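Local coordinates for protein dienelactone hydrolase (Anabaena variabilis, PDB 2O2G) that probably acts as a hydrolase of the alpha/beta-hydrolase superfamily, at residues Gly117-Ser122 with Val143-Arg148; Val38-Gly43 with Tyr55-Leu60. All coordinates share one frame; numbering follows the deposited sequence. Where two conformers were deposited one is given.

Both contacts are buried near the middle of the mixed beta sheet of an alpha/beta fold, and neither is a surface feature. Contact 1 pairs two parallel strands inside the sheet, so backbone hydrogen bonds carry it; contact 2 lays helix 51-63 against a strand of that sheet and rests on apolar side chains alone. They meet because strands 36-41 and 115-121 are neighbours: Phe119 CD1 of contact 1 lies 3.5 Å from Phe40 CD2 of contact 2. Polar chemistry gathers where the strands end. There Arg145 of contact 1 and the backbone N of Gly43 in contact 2 bind the same sulfate ion, beside the putative nucleophile.

Contact 1. Residues Gly117-Ser122 with Val143-Arg148; sequences GYFGAS and VSRGGR. With SO4 (sulfate ion), chain B.
The guanidinium of Arg145 carries Ala121 CB over the centre of one face, 3.4 Å above its plane, while sulfate O3 and, in the conformer given here, Ser122 OG sit in plane at its edge. The Phe119 ring stands 77° from that plane; its CZ reaches Arg145 CB at 3.7 Å obliquely, and CE2 meets Val143 CG1. Strands 115-121 and 139-145 are neighbouring parallel strands of the alpha/beta-hydrolase sheet, joined through helix 123-134 in a beta-alpha-beta crossover. The pairing is regular: Val143 N donates to Tyr118 O, Gly120 N to Val143 O, and Arg145 N to Gly120 O, the last at 172°. Ser122 N then donates to Arg145 O, carrying the ladder one residue past the first strand. Ser122, at positive phi, fits a nucleophile elbow of the GxSxG kind and probably forms a catalytic triad with His199 and Asp171.

Arg145 leaves the sheet on the same face as Phe119 and Ala121; with CG anti to the backbone N (chi1 -174°), bends at chi2 and chi3 bring its guanidinium back over the Ala121 methyl. NH1 donates to sulfate O3 and NH2 to O4, each at 3.0 Å, a two-pronged grip on an ion probably taken from the crystallisation liquor. A leucine here, lacking the guanidinium, would probably leave the sulfate held less firmly and the Ala121 methyl without its flat cover. One water beside the serine accepts from Arg145 NE and donates to Arg145 O, both at 3.0 Å.

Contact 2. Residues Val38-Gly43 with Tyr55-Leu60; sequences VLFAHG and YVAEVL. With SO4 (sulfate ion), chain B.
Apolar contacts hold Phe40 and Val38 against Val56, Ala57 and Leu60. Leu60 CD1 is the shared point: it comes within 3.6 Å of Phe40 CZ and 3.9 Å of CG1 of Val38, whose CB also points toward the helix. The Leu60 and Phe40 side chains approach from opposite directions, whereas Leu60 and Val38 cross at about a right angle. Val56 CG1 lies at the edge of the Phe40 ring, near its plane, 4.1 Å from CE2. Ala57 brings CA obliquely to the ring and also has CB near CZ; the small residue lets the ring come close to the helix backbone. Phe40 CB points toward the helix and, with CG anti to the carbonyl carbon (chi1 -75°), the ring's far end, CE1, CZ and CE2, reaches it.

Strand 36-41, helix 51-63 and strand 66-70 form a beta-alpha-beta unit of the alpha/beta-hydrolase fold. The short axes run 172° apart, nearly antiparallel, at 10.7 Å, a spacing bridged by these side chains. Helix 206-221 covers the same side of the sheet, touching Val38 through Phe218 and Leu60 through Ser215.

The hydrogen bonds of His42 and Gly43 lie in the loop after the strand. His42 ND1 donates to Gly43 O at 2.8 Å; that oxygen lies in the plane of the imidazole, while ND1 stands above the carbonyl plane, and NE2 is hydrogen-bonded to Leu72 N. Gly43 N donates to sulfate O1 at 2.9 Å and a nearly straight 172°; Ser46, Ser50 and Arg52 also bind the ion.

Contact 1. Residues Gly117-Ser122 with Val143-Arg148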
ATOM      1  N   GLY A 117      -3.341   5.078   6.006  1.00 29.88           N
ATOM      2  CA  GLY A 117      -2.197   4.169   6.048  1.00 28.53           C
ATOM      3  C   GLY A 117      -1.976   3.617   4.639  1.00 26.70           C
ATOM      4  O   GLY A 117      -2.895   3.578   3.830  1.00 27.54           O
ATOM      5  N   TYR A 118      -0.772   3.131   4.354  1.00 27.28           N
ATOM      6  CA  TYR A 118      -0.488   2.573   3.040  1.00 27.56           C
ATOM      7  C   TYR A 118      -0.130   1.090   3.117  1.00 28.50           C
ATOM      8  O   TYR A 118       0.589   0.631   4.066  1.00 27.73           O
ATOM      9  CB  TYR A 118       0.691   3.268   2.353  1.00 28.17           C
ATOM     10  CG  TYR A 118       0.584   4.743   1.984  1.00 22.96           C
ATOM     11  CD1 TYR A 118      -0.618   5.367   1.722  1.00 23.87           C
ATOM     12  CD2 TYR A 118       1.743   5.468   1.783  1.00 26.26           C
ATOM     13  CE1 TYR A 118      -0.655   6.702   1.348  1.00 24.76           C
ATOM     14  CE2 TYR A 118       1.724   6.787   1.385  1.00 33.17           C
ATOM     15  CZ  TYR A 118       0.542   7.405   1.163  1.00 28.76           C
ATOM     16  OH  TYR A 118       0.595   8.727   0.785  1.00 24.84           O
ATOM     17  N   PHE A 119      -0.655   0.342   2.157  1.00 29.21           N
ATOM     18  CA  PHE A 119      -0.300  -1.066   1.982  1.00 29.97           C
ATOM     19  C   PHE A 119       0.282  -1.143   0.605  1.00 29.18           C
ATOM     20  O   PHE A 119      -0.457  -1.062  -0.378  1.00 31.65           O
ATOM     21  CB  PHE A 119      -1.475  -2.025   2.164  1.00 29.40           C
ATOM     22  CG  PHE A 119      -1.073  -3.487   2.026  1.00 26.98           C
ATOM     23  CD1 PHE A 119      -0.953  -4.085   0.770  1.00 29.62           C
ATOM     24  CD2 PHE A 119      -0.796  -4.257   3.140  1.00 22.46           C
ATOM     25  CE1 PHE A 119      -0.559  -5.451   0.650  1.00 22.57           C
ATOM     26  CE2 PHE A 119      -0.372  -5.613   3.024  1.00 25.55           C
ATOM     27  CZ  PHE A 119      -0.255  -6.201   1.801  1.00 27.36           C
ATOM     28  N   GLY A 120       1.608  -1.294   0.518  1.00 26.61           N
ATOM     29  CA  GLY A 120       2.265  -1.324  -0.752  1.00 26.75           C
ATOM     30  C   GLY A 120       2.724  -2.726  -1.079  1.00 29.20           C
ATOM     31  O   GLY A 120       3.432  -3.316  -0.272  1.00 29.52           O
ATOM     32  N   ALA A 121       2.346  -3.233  -2.259  1.00 24.78           N
ATOM     33  CA  ALA A 121       2.662  -4.598  -2.676  1.00 28.60           C
ATOM     34  C   ALA A 121       3.779  -4.628  -3.722  1.00 28.26           C
ATOM     35  O   ALA A 121       3.709  -3.909  -4.745  1.00 29.70           O
ATOM     36  CB  ALA A 121       1.427  -5.269  -3.233  1.00 26.52           C
ATOM     37  N   SER A 122       4.783  -5.454  -3.460  1.00 26.50           N
ATOM     38  CA  SER A 122       5.908  -5.618  -4.372  0.50 28.55           C
ATOM     39  C   SER A 122       6.489  -4.242  -4.744  1.00 26.63           C
ATOM     40  O   SER A 122       6.903  -3.522  -3.858  1.00 27.01           O
ATOM     41  CB  SER A 122       5.473  -6.445  -5.579  0.50 28.54           C
ATOM     42  OG  SER A 122       5.020  -7.718  -5.157  0.50 30.24           O
ATOM     43  N   VAL A 143       2.781  -0.466   5.447  1.00 26.78           N
ATOM     44  CA  VAL A 143       3.145  -1.882   5.431  1.00 27.69           C
ATOM     45  C   VAL A 143       3.641  -2.138   3.994  1.00 27.13           C
ATOM     46  O   VAL A 143       2.974  -1.767   3.024  1.00 25.39           O
ATOM     47  CB  VAL A 143       1.968  -2.807   5.743  1.00 25.66           C
ATOM     48  CG1 VAL A 143       2.373  -4.282   5.576  1.00 30.22           C
ATOM     49  CG2 VAL A 143       1.446  -2.565   7.120  1.00 27.27           C
ATOM     50  N   SER A 144       4.817  -2.744   3.871  1.00 26.12           N
ATOM     51  CA  SER A 144       5.395  -3.080   2.582  1.00 27.43           C
ATOM     52  C   SER A 144       5.438  -4.596   2.470  1.00 24.92           C
ATOM     53  O   SER A 144       6.050  -5.243   3.320  1.00 24.07           O
ATOM     54  CB  SER A 144       6.784  -2.482   2.432  1.00 27.18           C
ATOM     55  OG  SER A 144       7.400  -3.097   1.321  1.00 27.12           O
ATOM     56  N   ARG A 145       4.716  -5.152   1.486  1.00 24.82           N
ATOM     57  CA  ARG A 145       4.667  -6.617   1.279  1.00 26.80           C
ATOM     58  C   ARG A 145       5.620  -7.030   0.173  1.00 27.40           C
ATOM     59  O   ARG A 145       5.363  -6.788  -1.016  1.00 27.03           O
ATOM     60  CB  ARG A 145       3.253  -7.080   0.944  1.00 29.54           C
ATOM     61  CG  ARG A 145       3.075  -8.606   0.843  1.00 31.26           C
ATOM     62  CD  ARG A 145       2.058  -8.945  -0.207  1.00 31.29           C
ATOM     63  NE  ARG A 145       2.644  -8.756  -1.545  1.00 29.75           N
ATOM     64  CZ  ARG A 145       1.960  -8.752  -2.675  1.00 25.38           C
ATOM     65  NH1 ARG A 145       0.636  -8.807  -2.673  1.00 24.47           N
ATOM     66  NH2 ARG A 145       2.606  -8.598  -3.812  1.00 33.26           N
ATOM     67  N   GLY A 146       6.735  -7.646   0.565  1.00 26.30           N
ATOM     68  CA  GLY A 146       7.721  -8.121  -0.412  1.00 26.64           C
ATOM     69  C   GLY A 146       8.229  -7.033  -1.336  1.00 28.28           C
ATOM     70  O   GLY A 146       8.358  -7.254  -2.532  1.00 30.45           O
ATOM     71  N   GLY A 147       8.553  -5.869  -0.787  1.00 28.00           N
ATOM     72  CA  GLY A 147       9.035  -4.771  -1.598  1.00 33.31           C
ATOM     73  C   GLY A 147      10.550  -4.643  -1.703  1.00 31.17           C
ATOM     74  O   GLY A 147      11.301  -5.457  -1.175  1.00 28.76           O
ATOM     75  N   ARG A 148      10.969  -3.622  -2.430  1.00 31.80           N
ATOM     76  CA  ARG A 148      12.400  -3.241  -2.545  1.00 34.49           C
ATOM     77  C   ARG A 148      12.504  -1.776  -2.078  1.00 34.48           C
ATOM     78  O   ARG A 148      12.765  -0.883  -2.876  1.00 38.60           O
ATOM     79  CB  ARG A 148      12.962  -3.416  -3.968  1.00 34.87           C
ATOM     80  CG  ARG A 148      13.092  -4.863  -4.426  1.00 32.61           C
ATOM     81  CD  ARG A 148      14.120  -5.659  -3.602  1.00 42.86           C
ATOM     82  NE  ARG A 148      15.420  -4.987  -3.572  1.00 32.30           N
ATOM     83  CZ  ARG A 148      16.288  -4.993  -4.568  1.00 42.12           C
ATOM     84  NH1 ARG A 148      16.037  -5.664  -5.678  1.00 48.08           N
ATOM     85  NH2 ARG A 148      17.431  -4.339  -4.452  1.00 45.34           N
TER
HETATM   86  S   SO4 B 223       0.062  -7.417  -6.471  1.00 24.56           S
HETATM   87  O1  SO4 B 223      -0.382  -6.042  -6.334  1.00 18.37           O
HETATM   88  O2  SO4 B 223      -0.508  -7.898  -7.697  1.00 27.45           O
HETATM   89  O3  SO4 B 223      -0.553  -8.167  -5.392  1.00 31.81           O
HETATM   90  O4  SO4 B 223       1.513  -7.547  -6.436  1.00 25.21           O
HETATM   91  O   HOH W   1       5.365  -9.203  -2.773  1.00 19.51           O
HETATM   92  O   HOH W   2       8.903  -2.021  -3.546  1.00 25.83           O

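Contact 2. Residues Val38-Gly43 with Tyr55-Leu60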
ATOM      1  N   VAL A  38      -6.898   2.308   4.703  1.00 25.57           N
ATOM      2  CA  VAL A  38      -5.703   1.778   4.079  1.00 29.22           C
ATOM      3  C   VAL A  38      -5.761   1.938   2.554  1.00 27.52           C
ATOM      4  O   VAL A  38      -6.614   1.350   1.871  1.00 27.03           O
ATOM      5  CB  VAL A  38      -5.542   0.314   4.441  1.00 25.12           C
ATOM      6  CG1 VAL A  38      -4.293  -0.271   3.774  1.00 27.90           C
ATOM      7  CG2 VAL A  38      -5.500   0.175   5.971  1.00 32.38           C
ATOM      8  N   LEU A  39      -4.849   2.748   2.038  1.00 28.81           N
ATOM      9  CA  LEU A  39      -4.707   2.945   0.620  1.00 26.63           C
ATOM     10  C   LEU A  39      -3.690   1.922   0.098  1.00 28.22           C
ATOM     11  O   LEU A  39      -2.556   1.844   0.604  1.00 22.40           O
ATOM     12  CB  LEU A  39      -4.262   4.361   0.334  1.00 27.49           C
ATOM     13  CG  LEU A  39      -4.096   4.817  -1.127  1.00 29.85           C
ATOM     14  CD1 LEU A  39      -5.326   4.766  -2.000  1.00 27.04           C
ATOM     15  CD2 LEU A  39      -3.623   6.226  -1.093  1.00 33.32           C
ATOM     16  N   PHE A  40      -4.099   1.142  -0.908  1.00 27.41           N
ATOM     17  CA  PHE A  40      -3.255   0.089  -1.496  1.00 28.13           C
ATOM     18  C   PHE A  40      -2.492   0.501  -2.749  1.00 28.43           C
ATOM     19  O   PHE A  40      -3.091   1.018  -3.649  1.00 32.89           O
ATOM     20  CB  PHE A  40      -4.113  -1.109  -1.898  1.00 27.31           C
ATOM     21  CG  PHE A  40      -4.555  -1.938  -0.772  1.00 30.44           C
ATOM     22  CD1 PHE A  40      -5.522  -1.481   0.096  1.00 30.84           C
ATOM     23  CD2 PHE A  40      -4.048  -3.225  -0.595  1.00 31.85           C
ATOM     24  CE1 PHE A  40      -5.948  -2.268   1.142  1.00 34.87           C
ATOM     25  CE2 PHE A  40      -4.493  -4.017   0.436  1.00 34.04           C
ATOM     26  CZ  PHE A  40      -5.425  -3.534   1.315  1.00 31.84           C
ATOM     27  N   ALA A  41      -1.171   0.315  -2.764  1.00 27.18           N
ATOM     28  CA  ALA A  41      -0.320   0.525  -3.930  1.00 25.05           C
ATOM     29  C   ALA A  41      -0.076  -0.865  -4.474  1.00 27.57           C
ATOM     30  O   ALA A  41       0.577  -1.667  -3.819  1.00 28.60           O
ATOM     31  CB  ALA A  41       1.001   1.157  -3.530  1.00 30.47           C
ATOM     32  N   HIS A  42      -0.623  -1.158  -5.645  1.00 28.03           N
ATOM     33  CA  HIS A  42      -0.507  -2.467  -6.257  1.00 28.32           C
ATOM     34  C   HIS A  42       0.871  -2.604  -6.878  1.00 28.54           C
ATOM     35  O   HIS A  42       1.613  -1.609  -7.021  1.00 32.94           O
ATOM     36  CB  HIS A  42      -1.643  -2.693  -7.295  1.00 31.51           C
ATOM     37  CG  HIS A  42      -1.651  -1.692  -8.427  1.00 32.88           C
ATOM     38  ND1 HIS A  42      -0.674  -1.653  -9.404  1.00 34.90           N
ATOM     39  CD2 HIS A  42      -2.512  -0.687  -8.727  1.00 34.44           C
ATOM     40  CE1 HIS A  42      -0.935  -0.665 -10.249  1.00 36.88           C
ATOM     41  NE2 HIS A  42      -2.055  -0.075  -9.871  1.00 28.72           N
ATOM     42  N   GLY A  43       1.256  -3.831  -7.188  1.00 29.17           N
ATOM     43  CA  GLY A  43       2.566  -4.066  -7.854  1.00 28.83           C
ATOM     44  C   GLY A  43       2.519  -3.746  -9.329  1.00 31.31           C
ATOM     45  O   GLY A  43       1.428  -3.493  -9.894  1.00 32.71           O
ATOM     46  N   TYR A  55      -8.074  -9.818  -1.245  1.00 31.10           N
ATOM     47  CA  TYR A  55      -8.099 -10.692  -0.065  1.00 29.71           C
ATOM     48  C   TYR A  55      -7.650  -9.943   1.177  1.00 27.54           C
ATOM     49  O   TYR A  55      -8.331  -9.949   2.195  1.00 22.65           O
ATOM     50  CB  TYR A  55      -7.208 -11.946  -0.271  1.00 31.04           C
ATOM     51  CG  TYR A  55      -7.141 -12.757   1.004  1.00 36.61           C
ATOM     52  CD1 TYR A  55      -8.234 -13.536   1.417  1.00 37.28           C
ATOM     53  CD2 TYR A  55      -6.023 -12.673   1.845  1.00 35.05           C
ATOM     54  CE1 TYR A  55      -8.193 -14.240   2.610  1.00 34.52           C
ATOM     55  CE2 TYR A  55      -5.965 -13.370   3.019  1.00 37.66           C
ATOM     56  CZ  TYR A  55      -7.053 -14.151   3.409  1.00 32.75           C
ATOM     57  OH  TYR A  55      -6.976 -14.853   4.597  1.00 37.86           O
ATOM     58  N   VAL A  56      -6.476  -9.300   1.122  1.00 24.78           N
ATOM     59  CA  VAL A  56      -6.010  -8.540   2.260  1.00 23.73           C
ATOM     60  C   VAL A  56      -7.051  -7.456   2.658  1.00 27.75           C
ATOM     61  O   VAL A  56      -7.327  -7.278   3.824  1.00 24.82           O
ATOM     62  CB  VAL A  56      -4.614  -7.857   2.014  1.00 25.00           C
ATOM     63  CG1 VAL A  56      -4.233  -7.033   3.187  1.00 26.60           C
ATOM     64  CG2 VAL A  56      -3.531  -8.905   1.763  1.00 29.91           C
ATOM     65  N   ALA A  57      -7.629  -6.764   1.664  1.00 27.96           N
ATOM     66  CA  ALA A  57      -8.571  -5.705   1.911  1.00 27.48           C
ATOM     67  C   ALA A  57      -9.776  -6.221   2.663  1.00 26.81           C
ATOM     68  O   ALA A  57     -10.235  -5.560   3.580  1.00 26.57           O
ATOM     69  CB  ALA A  57      -8.988  -5.035   0.619  1.00 26.96           C
ATOM     70  N   GLU A  58     -10.264  -7.394   2.277  1.00 27.96           N
ATOM     71  CA  GLU A  58     -11.417  -8.009   2.932  1.00 33.33           C
ATOM     72  C   GLU A  58     -11.085  -8.367   4.370  1.00 32.54           C
ATOM     73  O   GLU A  58     -11.953  -8.352   5.228  1.00 33.70           O
ATOM     74  CB  GLU A  58     -11.887  -9.222   2.110  1.00 33.06           C
ATOM     75  CG  GLU A  58     -12.545  -8.752   0.800  1.00 44.96           C
ATOM     76  CD  GLU A  58     -12.562  -9.757  -0.385  1.00 45.57           C
ATOM     77  OE1 GLU A  58     -11.868 -10.811  -0.335  1.00 63.95           O
ATOM     78  OE2 GLU A  58     -13.256  -9.444  -1.401  1.00 55.96           O
ATOM     79  N   VAL A  59      -9.830  -8.692   4.641  1.00 33.05           N
ATOM     80  CA  VAL A  59      -9.407  -9.004   6.022  1.00 32.04           C
ATOM     81  C   VAL A  59      -9.377  -7.719   6.864  1.00 29.18           C
ATOM     82  O   VAL A  59      -9.892  -7.693   7.972  1.00 22.68           O
ATOM     83  CB  VAL A  59      -8.035  -9.730   6.057  1.00 30.02           C
ATOM     84  CG1 VAL A  59      -7.599  -9.978   7.482  1.00 30.86           C
ATOM     85  CG2 VAL A  59      -8.131 -11.041   5.326  1.00 31.64           C
ATOM     86  N   LEU A  60      -8.839  -6.635   6.300  1.00 26.14           N
ATOM     87  CA  LEU A  60      -8.804  -5.335   6.980  1.00 24.56           C
ATOM     88  C   LEU A  60     -10.237  -4.841   7.236  1.00 26.48           C
ATOM     89  O   LEU A  60     -10.576  -4.391   8.342  1.00 25.29           O
ATOM     90  CB  LEU A  60      -8.019  -4.301   6.151  1.00 27.46           C
ATOM     91  CG  LEU A  60      -6.560  -4.680   5.815  1.00 30.97           C
ATOM     92  CD1 LEU A  60      -5.900  -3.639   4.911  1.00 29.82           C
ATOM     93  CD2 LEU A  60      -5.731  -4.855   7.068  1.00 29.69           C
TER
HETATM   94  S   SO4 B 223       0.062  -7.417  -6.471  1.00 24.56           S
HETATM   95  O1  SO4 B 223      -0.382  -6.042  -6.334  1.00 18.37           O
HETATM   96  O2  SO4 B 223      -0.508  -7.898  -7.697  1.00 27.45           O
HETATM   97  O3  SO4 B 223      -0.553  -8.167  -5.392  1.00 31.81           O
HETATM   98  O4  SO4 B 223       1.513  -7.547  -6.436  1.00 25.21           O